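Local coordinates for peptidoglycan-recognition protein-SD (Drosophila melanogaster, PDB 2RKQ), which binds peptidoglycan of Gram-positive bacteria and activates the Toll pathway of innate immunity in the fly, at residues A29-T34 / Y136-H141; G37-D42 / A101-F106; Y67-G72 / G96-A101; N105-A110 / P150-Y155. One frame throughout, in Å; residues are numbered along the deposited sequence. Where two conformers were deposited one is given.

Contact 1: residues A29-T34 / Y136-H141; sequences AVIAHT and YKLLGH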
loop_
_atom_site.group_PDB
_atom_site.type_symbol
_atom_site.label_atom_id
_atom_site.label_comp_id
_atom_site.label_asym_id
_atom_site.label_seq_id
_atom_site.Cartn_x
_atom_site.Cartn_y
_atom_site.Cartn_z
ATOM N N ALA A 29 -9.775 -1.580 -1.310
ATOM C CA ALA A 29 -8.313 -1.707 -1.244
ATOM C C ALA A 29 -7.744 -1.145 -2.528
ATOM O O ALA A 29 -8.281 -1.399 -3.603
ATOM C CB ALA A 29 -7.909 -3.166 -1.079
ATOM N N VAL A 30 -6.681 -0.356 -2.403
ATOM C CA VAL A 30 -6.093 0.327 -3.539
ATOM C C VAL A 30 -4.642 -0.110 -3.651
ATOM O O VAL A 30 -3.901 -0.014 -2.690
ATOM C CB VAL A 30 -6.180 1.871 -3.390
ATOM C CG1 VAL A 30 -5.432 2.569 -4.525
ATOM C CG2 VAL A 30 -7.638 2.303 -3.432
ATOM N N ILE A 31 -4.252 -0.605 -4.823
ATOM C CA ILE A 31 -2.899 -1.071 -5.050
ATOM C C ILE A 31 -2.089 -0.016 -5.794
ATOM O O ILE A 31 -2.459 0.426 -6.894
ATOM C CB ILE A 31 -2.880 -2.381 -5.856
ATOM C CG1 ILE A 31 -3.795 -3.438 -5.215
ATOM C CG2 ILE A 31 -1.442 -2.907 -6.001
ATOM C CD1 ILE A 31 -3.439 -3.783 -3.762
ATOM N N ALA A 32 -0.970 0.357 -5.180
ATOM C CA ALA A 32 -0.036 1.334 -5.722
ATOM C C ALA A 32 1.353 0.743 -5.888
ATOM O O ALA A 32 1.636 -0.353 -5.414
ATOM C CB ALA A 32 0.028 2.550 -4.793
ATOM N N HIS A 33 2.204 1.451 -6.628
ATOM C CA HIS A 33 3.643 1.246 -6.500
ATOM C C HIS A 33 4.268 2.535 -6.002
ATOM O O HIS A 33 3.657 3.608 -6.080
ATOM C CB HIS A 33 4.301 0.686 -7.780
ATOM C CG HIS A 33 4.450 1.643 -8.935
ATOM N ND1 HIS A 33 3.897 2.905 -9.003
ATOM C CD2 HIS A 33 5.095 1.455 -10.114
ATOM C CE1 HIS A 33 4.225 3.463 -10.165
ATOM N NE2 HIS A 33 4.941 2.599 -10.854
ATOM N N THR A 34 5.470 2.416 -5.462
ATOM C CA THR A 34 6.149 3.610 -4.948
ATOM C C THR A 34 6.828 4.373 -6.066
ATOM O O THR A 34 7.143 5.563 -5.904
ATOM C CB THR A 34 7.179 3.265 -3.877
ATOM O OG1 THR A 34 8.162 2.384 -4.426
ATOM C CG2 THR A 34 6.506 2.597 -2.712
ATOM N N TYR A 136 -15.053 -6.443 -0.741
ATOM C CA TYR A 136 -14.308 -5.209 -1.032
ATOM C C TYR A 136 -14.212 -4.924 -2.511
ATOM O O TYR A 136 -14.402 -5.812 -3.343
ATOM C CB TYR A 136 -12.915 -5.216 -0.381
ATOM C CG TYR A 136 -11.964 -6.316 -0.813
ATOM C CD1 TYR A 136 -11.046 -6.105 -1.854
ATOM C CD2 TYR A 136 -11.919 -7.527 -0.137
ATOM C CE1 TYR A 136 -10.154 -7.083 -2.237
ATOM C CE2 TYR A 136 -10.999 -8.530 -0.501
ATOM C CZ TYR A 136 -10.126 -8.292 -1.558
ATOM O OH TYR A 136 -9.217 -9.264 -1.932
ATOM N N LYS A 137 -13.971 -3.659 -2.836
ATOM C CA LYS A 137 -13.591 -3.294 -4.190
ATOM C C LYS A 137 -12.091 -3.192 -4.225
ATOM O O LYS A 137 -11.504 -2.466 -3.422
ATOM C CB LYS A 137 -14.178 -1.933 -4.561
ATOM C CG LYS A 137 -15.689 -1.863 -4.450
ATOM C CD LYS A 137 -16.370 -2.912 -5.317
ATOM C CE LYS A 137 -17.888 -2.694 -5.243
ATOM N NZ LYS A 137 -18.660 -3.852 -5.792
ATOM N N LEU A 138 -11.468 -3.930 -5.141
ATOM C CA LEU A 138 -10.039 -3.818 -5.339
ATOM C C LEU A 138 -9.794 -2.892 -6.510
ATOM O O LEU A 138 -10.337 -3.108 -7.605
ATOM C CB LEU A 138 -9.426 -5.187 -5.622
ATOM C CG LEU A 138 -7.926 -5.203 -5.897
ATOM C CD1 LEU A 138 -7.140 -5.005 -4.620
ATOM C CD2 LEU A 138 -7.585 -6.530 -6.550
ATOM N N LEU A 139 -8.951 -1.883 -6.305
ATOM C CA LEU A 139 -8.707 -0.875 -7.335
ATOM C C LEU A 139 -7.230 -0.634 -7.519
ATOM O O LEU A 139 -6.470 -0.735 -6.570
ATOM C CB LEU A 139 -9.328 0.456 -6.923
ATOM C CG LEU A 139 -10.843 0.379 -6.724
ATOM C CD1 LEU A 139 -11.321 1.639 -6.016
ATOM C CD2 LEU A 139 -11.541 0.244 -8.055
ATOM N N GLY A 140 -6.812 -0.309 -8.733
ATOM C CA GLY A 140 -5.463 0.224 -8.877
ATOM C C GLY A 140 -5.444 1.688 -8.508
ATOM O O GLY A 140 -6.455 2.386 -8.634
ATOM N N HIS A 141 -4.277 2.164 -8.094
ATOM C CA HIS A 141 -4.072 3.563 -7.742
ATOM C C HIS A 141 -4.561 4.480 -8.880
ATOM O O HIS A 141 -5.215 5.490 -8.635
ATOM C CB HIS A 141 -2.580 3.721 -7.465
ATOM C CG HIS A 141 -2.206 4.962 -6.720
ATOM N ND1 HIS A 141 -0.888 5.300 -6.502
ATOM C CD2 HIS A 141 -2.951 5.938 -6.150
ATOM C CE1 HIS A 141 -0.838 6.435 -5.828
ATOM N NE2 HIS A 141 -2.075 6.848 -5.610
#
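Leu138 and Ile31 face each other diagonally across two parallel strands, their branched side chains meeting at a slant with Leu138 CD1 3.7 Å from Ile31 CG1. The extended first torsion of Leu138 (CG opposite the backbone N, chi1 178°) carries this methyl toward the neighbouring strand. Ala29, on the same face, is small enough to fit beside it: its CB lies 4.1 Å from Leu138 CD1, with the Tyr136 ring obliquely next to it.

Val30 and Leu139 occupy the other face. There the two branches of Val30 part, CG1 lying 3.6 Å from His141 CA and CG2 turning to Leu139 CB. The His141 ring stands obliquely against Ala32, whose CB is 3.4 Å from His141 ND1. That ring is fixed at both nitrogens, ND1 by Ser149 OG and NE2 by the carbonyl of Phe89. With an alanine in place of His141, both of these partners would probably lose a hydrogen bond and the Ala32 methyl its flat neighbour.

Four backbone bonds zip the pair together from Ala29 N to His141 N. In the last, His141 N reaches Ile31 O over 2.8 Å from above the carbonyl plane.

Strand 136-140 is an outermost strand of the mixed sheet in this amidase-type domain; strand 26-33 also bonds to strand 97-102, and helix 113-128 covers the Ala29 face through Leu123.

Contact 2: residues G37-D42 / A101-F106; sequences GACADD and AFIGNF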
loop_
_atom_site.group_PDB
_atom_site.type_symbol
_atom_site.label_atom_id
_atom_site.label_comp_id
_atom_site.label_asym_id
_atom_site.label_seq_id
_atom_site.Cartn_x
_atom_site.Cartn_y
_atom_site.Cartn_z
ATOM N N GLY A 37 13.093 2.958 -6.624
ATOM C CA GLY A 37 13.930 1.781 -6.705
ATOM C C GLY A 37 13.303 0.571 -6.040
ATOM O O GLY A 37 12.489 0.695 -5.122
ATOM N N ALA A 38 13.670 -0.593 -6.541
ATOM C CA ALA A 38 13.241 -1.848 -5.971
ATOM C C ALA A 38 14.138 -2.163 -4.794
ATOM O O ALA A 38 15.220 -1.593 -4.651
ATOM C CB ALA A 38 13.340 -2.943 -7.008
ATOM N N CYS A 39 13.690 -3.086 -3.958
ATOM C CA CYS A 39 14.538 -3.579 -2.889
ATOM C C CYS A 39 14.451 -5.098 -2.850
ATOM O O CYS A 39 13.398 -5.666 -3.153
ATOM C CB CYS A 39 14.131 -2.951 -1.564
ATOM S SG CYS A 39 12.468 -3.373 -0.993
ATOM N N ALA A 40 15.557 -5.765 -2.529
ATOM C CA ALA A 40 15.593 -7.216 -2.620
ATOM C C ALA A 40 16.190 -7.905 -1.402
ATOM O O ALA A 40 16.485 -9.096 -1.443
ATOM C CB ALA A 40 16.347 -7.643 -3.891
ATOM N N ASP A 41 16.371 -7.179 -0.308
ATOM C CA ASP A 41 16.799 -7.839 0.914
ATOM C C ASP A 41 16.272 -7.054 2.102
ATOM O O ASP A 41 15.720 -5.959 1.922
ATOM C CB ASP A 41 18.326 -8.103 0.946
ATOM C CG ASP A 41 19.168 -6.857 1.197
ATOM O OD1 ASP A 41 18.773 -5.973 1.975
ATOM O OD2 ASP A 41 20.273 -6.756 0.601
ATOM N N ASP A 42 16.398 -7.610 3.296
ATOM C CA ASP A 42 15.766 -7.004 4.455
ATOM C C ASP A 42 16.406 -5.674 4.815
ATOM O O ASP A 42 15.748 -4.812 5.377
ATOM C CB ASP A 42 15.815 -7.950 5.654
ATOM C CG ASP A 42 14.882 -9.130 5.500
ATOM O OD1 ASP A 42 14.147 -9.214 4.495
ATOM O OD2 ASP A 42 14.893 -9.960 6.420
ATOM N N ALA A 101 1.054 -0.416 -1.117
ATOM C CA ALA A 101 2.006 -0.044 -2.166
ATOM C C ALA A 101 3.115 -1.058 -2.273
ATOM O O ALA A 101 3.729 -1.436 -1.271
ATOM C CB ALA A 101 2.595 1.346 -1.909
ATOM N N PHE A 102 3.357 -1.520 -3.495
ATOM C CA PHE A 102 4.520 -2.335 -3.740
ATOM C C PHE A 102 5.712 -1.413 -3.893
ATOM O O PHE A 102 5.665 -0.412 -4.635
ATOM C CB PHE A 102 4.343 -3.116 -5.034
ATOM C CG PHE A 102 3.430 -4.307 -4.925
ATOM C CD1 PHE A 102 2.050 -4.148 -4.856
ATOM C CD2 PHE A 102 3.966 -5.599 -4.956
ATOM C CE1 PHE A 102 1.218 -5.253 -4.780
ATOM C CE2 PHE A 102 3.138 -6.717 -4.887
ATOM C CZ PHE A 102 1.767 -6.546 -4.808
ATOM N N ILE A 103 6.779 -1.758 -3.188
ATOM C CA ILE A 103 7.998 -0.964 -3.274
ATOM C C ILE A 103 8.683 -1.310 -4.592
ATOM O O ILE A 103 8.984 -2.486 -4.857
ATOM C CB ILE A 103 8.951 -1.232 -2.099
ATOM C CG1 ILE A 103 8.251 -0.885 -0.769
ATOM C CG2 ILE A 103 10.259 -0.433 -2.315
ATOM C CD1 ILE A 103 8.990 -1.338 0.475
ATOM N N GLY A 104 8.907 -0.273 -5.396
ATOM C CA GLY A 104 9.521 -0.422 -6.715
ATOM C C GLY A 104 8.712 0.232 -7.809
ATOM O O GLY A 104 7.741 0.937 -7.538
ATOM N N ASN A 105 9.119 -0.018 -9.055
ATOM C CA ASN A 105 8.445 0.541 -10.203
ATOM C C ASN A 105 8.045 -0.594 -11.121
ATOM O O ASN A 105 8.897 -1.307 -11.668
ATOM C CB ASN A 105 9.320 1.552 -10.945
ATOM C CG ASN A 105 8.542 2.303 -12.005
ATOM O OD1 ASN A 105 7.913 1.699 -12.878
ATOM N ND2 ASN A 105 8.540 3.618 -11.905
ATOM N N PHE A 106 6.741 -0.757 -11.284
ATOM C CA PHE A 106 6.219 -1.924 -11.983
ATOM C C PHE A 106 5.476 -1.555 -13.248
ATOM O O PHE A 106 4.513 -2.209 -13.646
ATOM C CB PHE A 106 5.426 -2.770 -10.984
ATOM C CG PHE A 106 6.248 -3.132 -9.806
ATOM C CD1 PHE A 106 6.070 -2.505 -8.573
ATOM C CD2 PHE A 106 7.313 -4.003 -9.965
ATOM C CE1 PHE A 106 6.909 -2.812 -7.512
ATOM C CE2 PHE A 106 8.150 -4.311 -8.924
ATOM C CZ PHE A 106 7.956 -3.713 -7.687
HETATM O O HOH W 1 11.130 -4.114 -4.489
#
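Ile103 and Cys39 are brought together by their first torsions. In Ile103 the CG2 branch lies opposite the backbone N, with CG1 beside that nitrogen (chi1 -60°), and this swings the methyl toward the loop 37-42. Cys39 keeps its sulfur between its own N and carbonyl carbon (chi1 64°), a cramped position that leaves SG 3.9 Å from Ile103 CG2. The same methyl lies 3.8 Å from Gly37 O, so one branch of a beta-branched residue serves two points of the loop.

No direct hydrogen bond spans the two segments. A water does the work instead, accepting from Cys39 N at 2.8 Å and donating to Ile103 O at 2.7 Å, so that both backbone groups are satisfied. Beside it the backbones come close: Gly104 CA directs a C-H toward Gly37 O over 3.5 Å. Gly104 suits this spot because its backbone angles would jam a side chain against the preceding carbonyl, and a CB would also run into the Phe106 ring.

Cys39 is held further by its disulfide to Cys45, and Ile103 also leans on His48 and Met49, all three on helix 42-58. Asp41 is the N-cap of that helix, its OD1 accepting from Thr44 N. A short disulfide loop leading into the helix, packed at the end of a central strand, is characteristic of the peptidoglycan-recognition protein fold.

Contact 3: residues Y67-G72 / G96-A101; sequences YHYLIG and GSLGIA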
loop_
_atom_site.group_PDB
_atom_site.type_symbol
_atom_site.label_atom_id
_atom_site.label_comp_id
_atom_site.label_asym_id
_atom_site.label_seq_id
_atom_site.Cartn_x
_atom_site.Cartn_y
_atom_site.Cartn_z
ATOM N N TYR A 67 0.725 5.181 2.972
ATOM C CA TYR A 67 0.050 3.895 2.779
ATOM C C TYR A 67 -0.133 3.149 4.081
ATOM O O TYR A 67 0.557 3.415 5.079
ATOM C CB TYR A 67 0.872 3.038 1.800
ATOM C CG TYR A 67 0.957 3.685 0.448
ATOM C CD1 TYR A 67 2.100 4.335 0.035
ATOM C CD2 TYR A 67 -0.137 3.671 -0.405
ATOM C CE1 TYR A 67 2.142 4.954 -1.193
ATOM C CE2 TYR A 67 -0.105 4.297 -1.622
ATOM C CZ TYR A 67 1.034 4.922 -2.019
ATOM O OH TYR A 67 1.029 5.530 -3.255
ATOM N N HIS A 68 -1.080 2.205 4.068
ATOM C CA HIS A 68 -1.311 1.331 5.210
ATOM C C HIS A 68 -0.348 0.172 5.270
ATOM O O HIS A 68 0.021 -0.277 6.368
ATOM C CB HIS A 68 -2.748 0.831 5.203
ATOM C CG HIS A 68 -3.726 1.951 5.159
ATOM N ND1 HIS A 68 -4.080 2.685 6.268
ATOM C CD2 HIS A 68 -4.336 2.541 4.107
ATOM C CE1 HIS A 68 -4.898 3.658 5.901
ATOM N NE2 HIS A 68 -5.073 3.585 4.596
ATOM N N TYR A 69 0.034 -0.336 4.094
ATOM C CA TYR A 69 0.997 -1.426 4.014
ATOM C C TYR A 69 1.850 -1.221 2.790
ATOM O O TYR A 69 1.370 -0.697 1.776
ATOM C CB TYR A 69 0.280 -2.754 3.849
ATOM C CG TYR A 69 -0.531 -3.187 5.037
ATOM C CD1 TYR A 69 -1.932 -3.101 5.017
ATOM C CD2 TYR A 69 0.088 -3.707 6.169
ATOM C CE1 TYR A 69 -2.695 -3.506 6.118
ATOM C CE2 TYR A 69 -0.664 -4.132 7.266
ATOM C CZ TYR A 69 -2.057 -4.040 7.220
ATOM O OH TYR A 69 -2.819 -4.452 8.296
ATOM N N LEU A 70 3.106 -1.649 2.880
ATOM C CA LEU A 70 4.012 -1.641 1.727
ATOM C C LEU A 70 4.643 -3.001 1.610
ATOM O O LEU A 70 4.844 -3.683 2.609
ATOM C CB LEU A 70 5.092 -0.567 1.881
ATOM C CG LEU A 70 4.481 0.838 1.796
ATOM C CD1 LEU A 70 4.206 1.385 3.209
ATOM C CD2 LEU A 70 5.359 1.766 0.990
ATOM N N ILE A 71 4.960 -3.389 0.388
ATOM C CA ILE A 71 5.450 -4.739 0.138
ATOM C C ILE A 71 6.793 -4.686 -0.572
ATOM O O ILE A 71 6.911 -4.143 -1.667
ATOM C CB ILE A 71 4.449 -5.559 -0.686
ATOM C CG1 ILE A 71 3.054 -5.518 -0.023
ATOM C CG2 ILE A 71 4.942 -7.003 -0.799
ATOM C CD1 ILE A 71 1.999 -6.241 -0.796
ATOM N N GLY A 72 7.816 -5.199 0.105
ATOM C CA GLY A 72 9.159 -5.165 -0.464
ATOM C C GLY A 72 9.368 -6.276 -1.461
ATOM O O GLY A 72 8.625 -7.263 -1.489
ATOM N N GLY A 96 -12.191 5.631 2.892
ATOM C CA GLY A 96 -12.644 4.249 2.886
ATOM C C GLY A 96 -11.727 3.275 2.174
ATOM O O GLY A 96 -12.183 2.230 1.717
ATOM N N SER A 97 -10.441 3.599 2.106
ATOM C CA SER A 97 -9.544 2.835 1.245
ATOM C C SER A 97 -8.300 2.372 1.966
ATOM O O SER A 97 -7.588 3.172 2.546
ATOM C CB SER A 97 -9.133 3.698 0.053
ATOM O OG SER A 97 -10.293 4.147 -0.640
ATOM N N LEU A 98 -8.047 1.075 1.895
ATOM C CA LEU A 98 -6.809 0.511 2.386
ATOM C C LEU A 98 -5.760 0.614 1.293
ATOM O O LEU A 98 -5.908 0.011 0.229
ATOM C CB LEU A 98 -7.035 -0.962 2.723
ATOM C CG LEU A 98 -5.876 -1.656 3.424
ATOM C CD1 LEU A 98 -5.756 -1.142 4.870
ATOM C CD2 LEU A 98 -6.112 -3.156 3.403
ATOM N N GLY A 99 -4.701 1.385 1.534
ATOM C CA GLY A 99 -3.674 1.599 0.507
ATOM C C GLY A 99 -2.503 0.667 0.715
ATOM O O GLY A 99 -1.875 0.662 1.794
ATOM N N ILE A 100 -2.215 -0.122 -0.317
ATOM C CA ILE A 100 -1.122 -1.092 -0.274
ATOM C C ILE A 100 -0.200 -0.740 -1.431
ATOM O O ILE A 100 -0.629 -0.733 -2.582
ATOM C CB ILE A 100 -1.664 -2.510 -0.478
ATOM C CG1 ILE A 100 -2.619 -2.878 0.669
ATOM C CG2 ILE A 100 -0.507 -3.496 -0.505
ATOM C CD1 ILE A 100 -3.541 -4.018 0.344
ATOM N N ALA A 101 1.054 -0.416 -1.117
ATOM C CA ALA A 101 2.006 -0.044 -2.166
ATOM C C ALA A 101 3.115 -1.058 -2.273
ATOM O O ALA A 101 3.729 -1.436 -1.271
ATOM C CB ALA A 101 2.595 1.346 -1.909
#
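Gly99 O is shared by two consecutive donors of the facing segment, His68 N at 2.9 Å and Tyr69 N at 3.2 Å, just where strand 69-71 begins. The second lies in the carbonyl plane, the first is tilted 15° from it. Regular parallel pairing follows: Ala101 N gives to Tyr69 O at 2.9 Å, and Ile71 N to Ala101 O at 2.8 Å.

The polar side-chain ends are satisfied by residues of other segments. Tyr69 OH bonds to Gln131, and Ser97 OG to Asp95 O and Arg28 NE, whereas His68 ND1 has weak bonds to the carbonyls of Arg81 and Ser82.

Tyr67 CG lies opposite the carbonyl carbon (chi1 -63°), which sets the ring face against Ala101 CB, 3.5 Å from the ring centroid, a CH-pi contact that a small residue makes possible. Gly99 suits its place likewise, since a CB would crowd Tyr67 CD2. A serine instead of Tyr67 would probably leave the Ala101 methyl without its aromatic cover and Phe89 without the ring it meets.

Helix 113-128 packs on Tyr69, Ile71 and Ile100, helix 42-58 on Leu70, and strand 97-102 pairs on its other side with strand 26-33.

Contact 4: residues N105-A110 / P150-Y155; sequences NFEERA and PGEALY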
loop_
_atom_site.group_PDB
_atom_site.type_symbol
_atom_site.label_atom_id
_atom_site.label_comp_id
_atom_site.label_asym_id
_atom_site.label_seq_id
_atom_site.Cartn_x
_atom_site.Cartn_y
_atom_site.Cartn_z
ATOM N N ASN A 105 9.119 -0.018 -9.055
ATOM C CA ASN A 105 8.445 0.541 -10.203
ATOM C C ASN A 105 8.045 -0.594 -11.121
ATOM O O ASN A 105 8.897 -1.307 -11.668
ATOM C CB ASN A 105 9.320 1.552 -10.945
ATOM C CG ASN A 105 8.542 2.303 -12.005
ATOM O OD1 ASN A 105 7.913 1.699 -12.878
ATOM N ND2 ASN A 105 8.540 3.618 -11.905
ATOM N N PHE A 106 6.741 -0.757 -11.284
ATOM C CA PHE A 106 6.219 -1.924 -11.983
ATOM C C PHE A 106 5.476 -1.555 -13.248
ATOM O O PHE A 106 4.513 -2.209 -13.646
ATOM C CB PHE A 106 5.426 -2.770 -10.984
ATOM C CG PHE A 106 6.248 -3.132 -9.806
ATOM C CD1 PHE A 106 6.070 -2.505 -8.573
ATOM C CD2 PHE A 106 7.313 -4.003 -9.965
ATOM C CE1 PHE A 106 6.909 -2.812 -7.512
ATOM C CE2 PHE A 106 8.150 -4.311 -8.924
ATOM C CZ PHE A 106 7.956 -3.713 -7.687
ATOM N N GLU A 107 5.979 -0.503 -13.897
ATOM C CA GLU A 107 5.469 -0.111 -15.200
ATOM C C GLU A 107 5.785 -1.201 -16.210
ATOM O O GLU A 107 4.935 -1.561 -17.029
ATOM C CB GLU A 107 6.105 1.201 -15.655
ATOM C CG GLU A 107 5.446 2.437 -15.095
ATOM C CD GLU A 107 4.210 2.867 -15.894
ATOM O OE1 GLU A 107 4.233 4.001 -16.422
ATOM O OE2 GLU A 107 3.238 2.090 -16.026
ATOM N N GLU A 108 6.997 -1.742 -16.147
ATOM C CA GLU A 108 7.428 -2.616 -17.239
ATOM C C GLU A 108 7.681 -4.047 -16.880
ATOM O O GLU A 108 7.718 -4.901 -17.763
ATOM C CB GLU A 108 8.625 -2.010 -17.935
ATOM C CG GLU A 108 8.147 -0.849 -18.763
ATOM C CD GLU A 108 9.250 -0.012 -19.251
ATOM O OE1 GLU A 108 10.309 -0.589 -19.559
ATOM O OE2 GLU A 108 9.056 1.225 -19.329
ATOM N N ARG A 109 7.860 -4.311 -15.592
ATOM C CA ARG A 109 7.946 -5.672 -15.124
ATOM C C ARG A 109 7.095 -5.802 -13.874
ATOM O O ARG A 109 6.881 -4.810 -13.158
ATOM C CB ARG A 109 9.402 -6.054 -14.844
ATOM C CG ARG A 109 10.009 -5.417 -13.620
ATOM C CD ARG A 109 11.479 -5.833 -13.440
ATOM N NE ARG A 109 11.644 -7.248 -13.099
ATOM C CZ ARG A 109 12.797 -7.908 -13.171
ATOM N NH1 ARG A 109 13.904 -7.286 -13.579
ATOM N NH2 ARG A 109 12.846 -9.194 -12.842
ATOM N N ALA A 110 6.602 -7.011 -13.636
ATOM C CA ALA A 110 5.801 -7.326 -12.449
ATOM C C ALA A 110 6.668 -7.395 -11.202
ATOM O O ALA A 110 7.871 -7.670 -11.290
ATOM C CB ALA A 110 5.081 -8.655 -12.642
ATOM N N PRO A 150 -0.382 1.560 -10.281
ATOM C CA PRO A 150 0.779 0.816 -9.791
ATOM C C PRO A 150 1.724 0.329 -10.886
ATOM O O PRO A 150 2.535 -0.573 -10.645
ATOM C CB PRO A 150 0.126 -0.369 -9.068
ATOM C CG PRO A 150 -1.086 -0.683 -9.956
ATOM C CD PRO A 150 -1.557 0.674 -10.469
ATOM N N GLY A 151 1.643 0.970 -12.049
ATOM C CA GLY A 151 2.470 0.590 -13.189
ATOM C C GLY A 151 1.718 -0.398 -14.047
ATOM O O GLY A 151 0.958 -1.242 -13.559
ATOM N N GLU A 152 1.937 -0.323 -15.353
ATOM C CA GLU A 152 1.162 -1.162 -16.261
ATOM C C GLU A 152 1.211 -2.648 -15.919
ATOM O O GLU A 152 0.179 -3.328 -15.948
ATOM C CB GLU A 152 1.621 -0.979 -17.712
ATOM C CG GLU A 152 1.407 0.405 -18.293
ATOM C CD GLU A 152 -0.056 0.804 -18.424
ATOM O OE1 GLU A 152 -0.330 2.019 -18.326
ATOM O OE2 GLU A 152 -0.933 -0.071 -18.639
ATOM N N ALA A 153 2.404 -3.162 -15.608
ATOM C CA ALA A 153 2.556 -4.602 -15.419
ATOM C C ALA A 153 1.841 -5.062 -14.165
ATOM O O ALA A 153 1.175 -6.100 -14.151
ATOM C CB ALA A 153 4.037 -4.993 -15.360
ATOM N N LEU A 154 1.975 -4.272 -13.102
ATOM C CA LEU A 154 1.307 -4.635 -11.866
ATOM C C LEU A 154 -0.206 -4.414 -11.971
ATOM O O LEU A 154 -1.000 -5.233 -11.494
ATOM C CB LEU A 154 1.930 -3.867 -10.700
ATOM C CG LEU A 154 1.251 -4.028 -9.340
ATOM C CD1 LEU A 154 1.050 -5.501 -8.940
ATOM C CD2 LEU A 154 2.102 -3.326 -8.310
ATOM N N TYR A 155 -0.608 -3.329 -12.615
ATOM C CA TYR A 155 -2.035 -3.088 -12.826
ATOM C C TYR A 155 -2.695 -4.233 -13.584
ATOM O O TYR A 155 -3.763 -4.694 -13.194
ATOM C CB TYR A 155 -2.271 -1.771 -13.554
ATOM C CG TYR A 155 -3.728 -1.406 -13.667
ATOM C CD1 TYR A 155 -4.351 -1.363 -14.914
ATOM C CD2 TYR A 155 -4.495 -1.142 -12.528
ATOM C CE1 TYR A 155 -5.693 -1.026 -15.029
ATOM C CE2 TYR A 155 -5.838 -0.800 -12.635
ATOM C CZ TYR A 155 -6.422 -0.753 -13.891
ATOM O OH TYR A 155 -7.754 -0.417 -14.001
#
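Phe106 O is gripped by two successive backbone donors of the helix start, Ala153 N at 3.0 Å and Leu154 N at 3.3 Å, both weak bonds. Ala153 N also leans weakly on Glu107 O, dividing its hydrogen between two carbonyls. The straightforward bond comes one residue earlier: Glu152 N gives to Glu107 OE2 at 2.8 Å, using the anti lone pair of that oxygen. Glu107 reaches it through a chain bent at chi2 (-83°), which folds the carboxylate back over Gly151.

The first N-H groups of helix 152-158, which have no carbonyl a turn earlier in the helix to accept them, are thus taken up by a loop far off in sequence. Gly151 is the N-cap residue. A side chain on it would collide with the backbone between Phe106 and Glu107, so glycine lets the two chains come together. On the loop side Asn105 forms an Asx turn, its OD1 accepting from Glu107 N at 3.1 Å, which ties down the backbone at the root of the carboxylate.

Apolar groups fill in around these bonds. Phe106 CB meets Leu154 CB at 3.7 Å, the two side chains running at a slant, and the compact Ala153 lets its CB fit 3.5 Å from Arg109 C. Pro150 O, buried beside Phe106 CB, has no hydrogen-bonding partner. Glu107 OE1 forms a salt bridge with Lys148, which would probably offset the carboxylate's negative charge.

In the fold
Contacts 1 and 3 are core, both parallel strand pairs of one sheet, and strand 26-33 of contact 1 bonds directly to strand 97-102 of contact 3. Backbone bonds join the strands, and mostly apolar side chains cover the faces. The centre of contact 3 is about 2 Å from the chain's centre, that of contact 1 about 7 Å. Contact 2, sharing Ala101 with contact 3, is intermediate, its centre about 12 Å from the chain's centre: Ile103, Cys39 and Gly104 are buried, Gly37 and Ala38 exposed, and a water replaces direct bonds. Contact 4 takes over Asn105 and Phe106; its centre is about 14 Å from the chain's centre, and there carboxylate and backbone bonds meet a helix start.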